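Local atomic coordinates of 2-oxoglutarate carboxylase small subunit (Hydrogenobacter thermophilus, PDB entry 7KCT), a protein that belongs to the biotin carboxylase family of ATP-grasp proteins and binds ADP, magnesium and bicarbonate. Residues Ile427-Phe439 against Arg447-Ala459. Sequence-based numbering, arbitrary orientation.
Sequences IPLLINIMKDKDF and RYLEEHPHVFDYA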
ATOM      1  N   ILE A 427      -5.095  -1.356  18.561  1.00 24.90           N
ATOM      2  CA  ILE A 427      -5.493  -0.250  17.678  1.00 24.75           C
ATOM      3  C   ILE A 427      -5.942   0.981  18.467  1.00 22.36           C
ATOM      4  O   ILE A 427      -5.447   2.085  18.188  1.00 22.45           O
ATOM      5  CB  ILE A 427      -6.550  -0.727  16.676  1.00 25.42           C
ATOM      6  CG1 ILE A 427      -5.883  -1.626  15.644  1.00 25.40           C
ATOM      7  CG2 ILE A 427      -7.258   0.468  16.021  1.00 27.43           C
ATOM      8  CD1 ILE A 427      -6.869  -2.387  14.734  1.00 29.79           C
ATOM      9  N   PRO A 428      -6.842   0.877  19.436  1.00 26.61           N
ATOM     10  CA  PRO A 428      -7.257   2.114  20.132  1.00 31.13           C
ATOM     11  C   PRO A 428      -6.090   2.832  20.833  1.00 28.60           C
ATOM     12  O   PRO A 428      -6.011   4.071  20.812  1.00 25.19           O
ATOM     13  CB  PRO A 428      -8.310   1.632  21.132  1.00 34.15           C
ATOM     14  CG  PRO A 428      -8.789   0.255  20.605  1.00 33.37           C
ATOM     15  CD  PRO A 428      -7.599  -0.313  19.869  1.00 31.38           C
ATOM     16  N   LEU A 429      -5.181   2.085  21.462  1.00 30.16           N
ATOM     17  CA  LEU A 429      -3.996   2.729  22.045  1.00 27.74           C
ATOM     18  C   LEU A 429      -3.178   3.428  20.979  1.00 27.24           C
ATOM     19  O   LEU A 429      -2.687   4.536  21.187  1.00 27.79           O
ATOM     20  CB  LEU A 429      -3.147   1.690  22.780  1.00 28.35           C
ATOM     21  CG  LEU A 429      -1.752   2.122  23.213  1.00 33.55           C
ATOM     22  CD1 LEU A 429      -1.874   2.876  24.540  1.00 36.86           C
ATOM     23  CD2 LEU A 429      -0.850   0.925  23.334  1.00 38.05           C
ATOM     24  N   LEU A 430      -2.969   2.770  19.834  1.00 27.64           N
ATOM     25  CA  LEU A 430      -2.147   3.380  18.803  1.00 23.90           C
ATOM     26  C   LEU A 430      -2.766   4.669  18.280  1.00 26.99           C
ATOM     27  O   LEU A 430      -2.044   5.632  17.943  1.00 25.99           O
ATOM     28  CB  LEU A 430      -1.921   2.371  17.677  1.00 27.42           C
ATOM     29  CG  LEU A 430      -1.148   1.114  18.107  1.00 28.14           C
ATOM     30  CD1 LEU A 430      -1.271   0.028  17.065  1.00 30.41           C
ATOM     31  CD2 LEU A 430       0.338   1.450  18.366  1.00 33.52           C
ATOM     32  N   ILE A 431      -4.094   4.708  18.175  1.00 26.41           N
ATOM     33  CA  ILE A 431      -4.756   5.934  17.729  1.00 25.32           C
ATOM     34  C   ILE A 431      -4.423   7.080  18.676  1.00 24.41           C
ATOM     35  O   ILE A 431      -4.145   8.215  18.248  1.00 28.41           O
ATOM     36  CB  ILE A 431      -6.278   5.705  17.621  1.00 23.64           C
ATOM     37  CG1 ILE A 431      -6.608   4.776  16.444  1.00 24.22           C
ATOM     38  CG2 ILE A 431      -7.010   7.019  17.485  1.00 32.60           C
ATOM     39  CD1 ILE A 431      -8.031   4.193  16.480  1.00 26.68           C
ATOM     40  N   ASN A 432      -4.449   6.801  19.981  1.00 29.51           N
ATOM     41  CA  ASN A 432      -4.201   7.860  20.966  1.00 30.85           C
ATOM     42  C   ASN A 432      -2.759   8.353  20.909  1.00 30.90           C
ATOM     43  O   ASN A 432      -2.490   9.525  21.169  1.00 31.92           O
ATOM     44  CB  ASN A 432      -4.540   7.366  22.377  1.00 29.73           C
ATOM     45  CG  ASN A 432      -6.039   7.364  22.668  1.00 33.35           C
ATOM     46  OD1 ASN A 432      -6.804   8.023  21.996  1.00 32.12           O
ATOM     47  ND2 ASN A 432      -6.445   6.627  23.671  1.00 31.28           N
ATOM     48  N   ILE A 433      -1.802   7.457  20.649  1.00 28.67           N
ATOM     49  CA  ILE A 433      -0.419   7.888  20.457  1.00 25.52           C
ATOM     50  C   ILE A 433      -0.323   8.866  19.294  1.00 32.26           C
ATOM     51  O   ILE A 433       0.293   9.938  19.402  1.00 28.10           O
ATOM     52  CB  ILE A 433       0.491   6.659  20.268  1.00 25.75           C
ATOM     53  CG1 ILE A 433       0.423   5.752  21.507  1.00 31.84           C
ATOM     54  CG2 ILE A 433       1.895   7.102  19.976  1.00 33.90           C
ATOM     55  CD1 ILE A 433       1.224   4.444  21.414  1.00 30.99           C
ATOM     56  N   MET A 434      -0.972   8.537  18.175  1.00 28.79           N
ATOM     57  CA  MET A 434      -0.918   9.421  17.023  1.00 26.68           C
ATOM     58  C   MET A 434      -1.562  10.777  17.320  1.00 29.37           C
ATOM     59  O   MET A 434      -1.174  11.785  16.731  1.00 31.68           O
ATOM     60  CB  MET A 434      -1.619   8.778  15.822  1.00 29.98           C
ATOM     61  CG  MET A 434      -0.991   7.470  15.316  1.00 32.00           C
ATOM     62  SD  MET A 434       0.777   7.679  14.933  1.00 32.20           S
ATOM     63  CE  MET A 434       1.549   6.367  15.859  1.00 30.55           C
ATOM     64  N   LYS A 435      -2.524  10.829  18.241  1.00 28.84           N
ATOM     65  CA  LYS A 435      -3.138  12.101  18.629  1.00 34.65           C
ATOM     66  C   LYS A 435      -2.375  12.839  19.734  1.00 38.71           C
ATOM     67  O   LYS A 435      -2.738  13.965  20.098  1.00 32.72           O
ATOM     68  CB  LYS A 435      -4.571  11.840  19.107  1.00 30.74           C
ATOM     69  CG  LYS A 435      -5.549  11.402  18.052  1.00 37.89           C
ATOM     70  CD  LYS A 435      -6.834  10.957  18.781  1.00 40.31           C
ATOM     71  CE  LYS A 435      -7.966  10.750  17.818  1.00 44.09           C
ATOM     72  NZ  LYS A 435      -9.156  10.183  18.509  1.00 53.37           N
ATOM     73  N   ASP A 436      -1.389  12.202  20.341  1.00 37.13           N
ATOM     74  CA  ASP A 436      -0.737  12.790  21.498  1.00 34.15           C
ATOM     75  C   ASP A 436       0.219  13.912  21.082  1.00 37.08           C
ATOM     76  O   ASP A 436       1.019  13.741  20.168  1.00 31.91           O
ATOM     77  CB  ASP A 436       0.012  11.713  22.257  1.00 33.95           C
ATOM     78  CG  ASP A 436       0.906  12.290  23.355  1.00 40.20           C
ATOM     79  OD1 ASP A 436       0.359  12.911  24.275  1.00 39.77           O
ATOM     80  OD2 ASP A 436       2.147  12.098  23.299  1.00 42.99           O
ATOM     81  N   LYS A 437       0.164  15.052  21.791  1.00 40.51           N
ATOM     82  CA  LYS A 437       0.994  16.191  21.404  1.00 42.11           C
ATOM     83  C   LYS A 437       2.477  15.854  21.477  1.00 37.83           C
ATOM     84  O   LYS A 437       3.245  16.278  20.624  1.00 35.76           O
ATOM     85  CB  LYS A 437       0.756  17.411  22.286  1.00 52.59           C
ATOM     86  CG  LYS A 437       1.374  18.750  21.840  1.00 53.61           C
ATOM     87  CD  LYS A 437       1.217  19.782  22.984  1.00 72.57           C
ATOM     88  CE  LYS A 437       1.373  21.230  22.365  1.00 85.15           C
ATOM     89  NZ  LYS A 437       2.375  21.376  21.324  1.00 79.91           N
ATOM     90  N   ASP A 438       2.929  15.173  22.538  1.00 39.73           N
ATOM     91  CA  ASP A 438       4.346  14.845  22.624  1.00 43.19           C
ATOM     92  C   ASP A 438       4.776  14.000  21.424  1.00 47.66           C
ATOM     93  O   ASP A 438       5.761  14.316  20.750  1.00 41.96           O
ATOM     94  CB  ASP A 438       4.609  14.125  23.934  1.00 38.16           C
ATOM     95  CG  ASP A 438       4.719  15.086  25.129  1.00 53.75           C
ATOM     96  OD1 ASP A 438       4.721  16.325  24.936  1.00 53.33           O
ATOM     97  OD2 ASP A 438       4.796  14.595  26.274  1.00 52.11           O
ATOM     98  N   PHE A 439       4.041  12.932  21.111  1.00 42.97           N
ATOM     99  CA  PHE A 439       4.467  12.126  19.969  1.00 37.98           C
ATOM    100  C   PHE A 439       4.528  12.961  18.702  1.00 33.72           C
ATOM    101  O   PHE A 439       5.529  12.931  17.972  1.00 35.51           O
ATOM    102  CB  PHE A 439       3.553  10.916  19.781  1.00 34.53           C
ATOM    103  CG  PHE A 439       3.951  10.060  18.624  1.00 30.48           C
ATOM    104  CD1 PHE A 439       4.934   9.108  18.758  1.00 36.10           C
ATOM    105  CD2 PHE A 439       3.356  10.216  17.396  1.00 32.40           C
ATOM    106  CE1 PHE A 439       5.328   8.318  17.653  1.00 33.47           C
ATOM    107  CE2 PHE A 439       3.720   9.409  16.295  1.00 31.63           C
ATOM    108  CZ  PHE A 439       4.711   8.485  16.419  1.00 27.80           C
ATOM    109  N   ARG A 447      10.576   5.280  27.789  1.00 34.52           N
ATOM    110  CA  ARG A 447       9.670   5.435  28.921  1.00 40.30           C
ATOM    111  C   ARG A 447       8.308   5.980  28.488  1.00 41.83           C
ATOM    112  O   ARG A 447       7.415   6.150  29.328  1.00 37.80           O
ATOM    113  CB  ARG A 447      10.288   6.412  29.951  1.00 42.93           C
ATOM    114  CG  ARG A 447      11.780   6.165  30.305  1.00 44.81           C
ATOM    115  CD  ARG A 447      12.066   4.713  30.708  1.00 35.26           C
ATOM    116  NE  ARG A 447      11.183   4.232  31.766  1.00 53.02           N
ATOM    117  CZ  ARG A 447      11.423   4.342  33.071  1.00 60.96           C
ATOM    118  NH1 ARG A 447      12.533   4.926  33.500  1.00 58.13           N
ATOM    119  NH2 ARG A 447      10.536   3.866  33.940  1.00 57.47           N
ATOM    120  N   TYR A 448       8.138   6.260  27.198  1.00 36.23           N
ATOM    121  CA  TYR A 448       6.930   6.926  26.704  1.00 35.19           C
ATOM    122  C   TYR A 448       5.631   6.387  27.292  1.00 34.41           C
ATOM    123  O   TYR A 448       4.784   7.168  27.732  1.00 36.67           O
ATOM    124  CB  TYR A 448       6.869   6.843  25.188  1.00 33.82           C
ATOM    125  CG  TYR A 448       5.650   7.526  24.630  1.00 38.62           C
ATOM    126  CD1 TYR A 448       5.667   8.873  24.315  1.00 34.91           C
ATOM    127  CD2 TYR A 448       4.455   6.822  24.478  1.00 37.86           C
ATOM    128  CE1 TYR A 448       4.526   9.500  23.805  1.00 43.04           C
ATOM    129  CE2 TYR A 448       3.330   7.432  23.996  1.00 36.12           C
ATOM    130  CZ  TYR A 448       3.364   8.761  23.653  1.00 33.99           C
ATOM    131  OH  TYR A 448       2.234   9.338  23.158  1.00 38.32           O
ATOM    132  N   LEU A 449       5.425   5.061  27.268  1.00 31.05           N
ATOM    133  CA  LEU A 449       4.129   4.529  27.675  1.00 36.44           C
ATOM    134  C   LEU A 449       3.915   4.673  29.192  1.00 45.26           C
ATOM    135  O   LEU A 449       2.795   4.942  29.654  1.00 35.40           O
ATOM    136  CB  LEU A 449       3.998   3.071  27.243  1.00 40.88           C
ATOM    137  CG  LEU A 449       3.722   2.840  25.748  1.00 36.15           C
ATOM    138  CD1 LEU A 449       3.720   1.357  25.404  1.00 33.77           C
ATOM    139  CD2 LEU A 449       2.400   3.503  25.277  1.00 36.72           C
ATOM    140  N   GLU A 450       4.975   4.512  29.986  1.00 41.64           N
ATOM    141  CA  GLU A 450       4.866   4.748  31.423  1.00 38.55           C
ATOM    142  C   GLU A 450       4.598   6.216  31.755  1.00 31.07           C
ATOM    143  O   GLU A 450       4.026   6.517  32.807  1.00 41.98           O
ATOM    144  CB  GLU A 450       6.151   4.285  32.096  1.00 47.92           C
ATOM    145  CG  GLU A 450       6.484   2.812  31.899  1.00 49.71           C
ATOM    146  CD  GLU A 450       7.970   2.502  32.138  1.00 64.75           C
ATOM    147  OE1 GLU A 450       8.816   2.788  31.252  1.00 57.34           O
ATOM    148  OE2 GLU A 450       8.294   1.979  33.227  1.00 69.69           O
ATOM    149  N   GLU A 451       5.031   7.134  30.911  1.00 30.06           N
ATOM    150  CA  GLU A 451       4.906   8.566  31.135  1.00 37.90           C
ATOM    151  C   GLU A 451       3.674   9.194  30.480  1.00 42.70           C
ATOM    152  O   GLU A 451       3.463  10.403  30.633  1.00 35.55           O
ATOM    153  CB  GLU A 451       6.150   9.267  30.607  1.00 38.91           C
ATOM    154  CG  GLU A 451       7.450   8.841  31.325  1.00 42.92           C
ATOM    155  CD  GLU A 451       8.678   9.494  30.713  1.00 56.47           C
ATOM    156  OE1 GLU A 451       8.592   9.989  29.555  1.00 48.44           O
ATOM    157  OE2 GLU A 451       9.731   9.498  31.405  1.00 58.47           O
ATOM    158  N   HIS A 452       2.861   8.426  29.753  1.00 35.97           N
ATOM    159  CA  HIS A 452       1.654   8.956  29.118  1.00 35.44           C
ATOM    160  C   HIS A 452       0.489   8.026  29.397  1.00 37.31           C
ATOM    161  O   HIS A 452      -0.018   7.351  28.493  1.00 34.14           O
ATOM    162  CB  HIS A 452       1.867   9.164  27.622  1.00 39.68           C
ATOM    163  CG  HIS A 452       2.887  10.212  27.313  1.00 37.09           C
ATOM    164  ND1 HIS A 452       4.239  10.009  27.500  1.00 40.00           N
ATOM    165  CD2 HIS A 452       2.753  11.493  26.900  1.00 47.12           C
ATOM    166  CE1 HIS A 452       4.893  11.111  27.189  1.00 42.68           C
ATOM    167  NE2 HIS A 452       4.017  12.023  26.806  1.00 46.72           N
ATOM    168  N   PRO A 453      -0.017   8.027  30.635  1.00 36.28           N
ATOM    169  CA  PRO A 453      -1.142   7.144  30.961  1.00 36.73           C
ATOM    170  C   PRO A 453      -2.406   7.498  30.180  1.00 29.16           C
ATOM    171  O   PRO A 453      -3.298   6.648  30.033  1.00 32.26           O
ATOM    172  CB  PRO A 453      -1.308   7.347  32.480  1.00 38.66           C
ATOM    173  CG  PRO A 453      -0.839   8.727  32.736  1.00 36.82           C
ATOM    174  CD  PRO A 453       0.282   8.977  31.724  1.00 42.74           C
ATOM    175  N   HIS A 454      -2.478   8.705  29.650  1.00 29.56           N
ATOM    176  CA  HIS A 454      -3.647   9.141  28.893  1.00 32.48           C
ATOM    177  C   HIS A 454      -3.860   8.333  27.602  1.00 37.43           C
ATOM    178  O   HIS A 454      -4.989   8.274  27.091  1.00 31.05           O
ATOM    179  CB  HIS A 454      -3.502  10.617  28.549  1.00 36.13           C
ATOM    180  CG  HIS A 454      -4.724  11.214  27.941  1.00 42.99           C
ATOM    181  ND1 HIS A 454      -6.000  10.929  28.398  1.00 47.09           N
ATOM    182  CD2 HIS A 454      -4.876  12.043  26.881  1.00 41.72           C
ATOM    183  CE1 HIS A 454      -6.879  11.586  27.662  1.00 46.51           C
ATOM    184  NE2 HIS A 454      -6.223  12.274  26.741  1.00 48.90           N
ATOM    185  N   VAL A 455      -2.815   7.700  27.061  1.00 33.73           N
ATOM    186  CA  VAL A 455      -3.014   6.999  25.790  1.00 34.09           C
ATOM    187  C   VAL A 455      -3.772   5.713  26.024  1.00 32.59           C
ATOM    188  O   VAL A 455      -4.342   5.152  25.074  1.00 35.31           O
ATOM    189  CB  VAL A 455      -1.687   6.803  25.033  1.00 34.20           C
ATOM    190  CG1 VAL A 455      -1.103   8.150  24.701  1.00 29.84           C
ATOM    191  CG2 VAL A 455      -0.742   5.968  25.857  1.00 32.12           C
ATOM    192  N   PHE A 456      -3.862   5.261  27.263  1.00 28.37           N
ATOM    193  CA  PHE A 456      -4.710   4.130  27.601  1.00 31.47           C
ATOM    194  C   PHE A 456      -6.168   4.500  27.898  1.00 30.32           C
ATOM    195  O   PHE A 456      -6.961   3.608  28.203  1.00 39.03           O
ATOM    196  CB  PHE A 456      -4.154   3.388  28.809  1.00 33.98           C
ATOM    197  CG  PHE A 456      -2.759   2.858  28.618  1.00 34.83           C
ATOM    198  CD1 PHE A 456      -1.667   3.706  28.717  1.00 34.97           C
ATOM    199  CD2 PHE A 456      -2.544   1.505  28.357  1.00 35.51           C
ATOM    200  CE1 PHE A 456      -0.351   3.214  28.571  1.00 38.77           C
ATOM    201  CE2 PHE A 456      -1.265   1.012  28.187  1.00 37.96           C
ATOM    202  CZ  PHE A 456      -0.148   1.873  28.314  1.00 39.99           C
ATOM    203  N   ASP A 457      -6.557   5.754  27.769  1.00 33.18           N
ATOM    204  CA  ASP A 457      -7.931   6.168  28.035  1.00 40.53           C
ATOM    205  C   ASP A 457      -8.709   6.054  26.717  1.00 35.24           C
ATOM    206  O   ASP A 457      -8.473   6.808  25.777  1.00 39.21           O
ATOM    207  CB  ASP A 457      -7.983   7.596  28.584  1.00 36.35           C
ATOM    208  CG  ASP A 457      -7.294   7.766  29.979  1.00 41.82           C
ATOM    209  OD1 ASP A 457      -7.261   6.804  30.791  1.00 41.91           O
ATOM    210  OD2 ASP A 457      -6.782   8.893  30.247  1.00 40.17           O
ATOM    211  N   TYR A 458      -9.591   5.077  26.622  1.00 38.70           N
ATOM    212  CA  TYR A 458     -10.455   4.999  25.450  1.00 41.72           C
ATOM    213  C   TYR A 458     -11.653   4.140  25.816  1.00 40.06           C
ATOM    214  O   TYR A 458     -11.583   3.322  26.734  1.00 35.72           O
ATOM    215  CB  TYR A 458      -9.711   4.433  24.230  1.00 37.75           C
ATOM    216  CG  TYR A 458      -9.030   3.114  24.456  1.00 31.55           C
ATOM    217  CD1 TYR A 458      -9.758   1.937  24.488  1.00 37.71           C
ATOM    218  CD2 TYR A 458      -7.642   3.034  24.606  1.00 31.25           C
ATOM    219  CE1 TYR A 458      -9.121   0.714  24.677  1.00 41.35           C
ATOM    220  CE2 TYR A 458      -7.007   1.826  24.780  1.00 32.28           C
ATOM    221  CZ  TYR A 458      -7.748   0.675  24.812  1.00 28.57           C
ATOM    222  OH  TYR A 458      -7.113  -0.527  25.009  1.00 36.94           O
ATOM    223  N   ALA A 459     -12.743   4.313  25.071  1.00 43.46           N
ATOM    224  CA  ALA A 459     -13.949   3.531  25.301  1.00 52.05           C
ATOM    225  C   ALA A 459     -13.873   2.212  24.546  1.00 55.73           C
ATOM    226  O   ALA A 459     -13.242   2.112  23.486  1.00 58.86           O
ATOM    227  CB  ALA A 459     -15.191   4.311  24.857  1.00 56.05           C
TER
HETATM  228  O   HOH W   1      -5.700  -0.647  22.366  1.00 30.86           O
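L429 packs closely on V455 in the buried apolar part of this contact, which I433 and L449 share. With its CG swung anti to the backbone N (chi1 168°), L429 brings CD1 to 3.5 Å from V455 CG2 and sets the same methyl squarely over one face of the F456 ring, 4.0 Å from its centroid, a CH-pi contact. I433 carries the apolar layer onward: its side chain and that of L449 cross at about a right angle, CD1 meeting CD2, and its CG1 lies against Y448. Behind this layer, L429 and L449 both rest on L246 of strand 244-250. Here the last modelled part of the chain, a short helix about 448-451 and a 3-10 turn 453-456, lies along helix 427-435 of the biotin carboxylase C-terminal domain, and the side chain of Y448 lies about 10 Å from a bound ADP.

Nearer the surface the contact turns polar. N432 spends its amide nitrogen on two carbonyls: ND2 gives a nearly straight bond to V455 O (2.9 Å, 173°) and a more bent one to D457 O (132°), both from above the carbonyl planes. From its buried ring the Y448 hydroxyl reaches out to partly exposed D436, the N-cap of helix 437-441, whose OD2 accepts from Y448 OH at 2.8 Å and from F439 N, the two donors coming from opposite faces of the carboxylate. H452 is held at both ring nitrogens, ND1 on Y448 O and NE2 on the anti side of D438 OD2 at 2.7 Å, which should fix the imidazole's rotation.

At the other end, P428 CB sits over the Y458 ring, 3.5 Å from its centroid, while a water joins Y458 OH to L429 N.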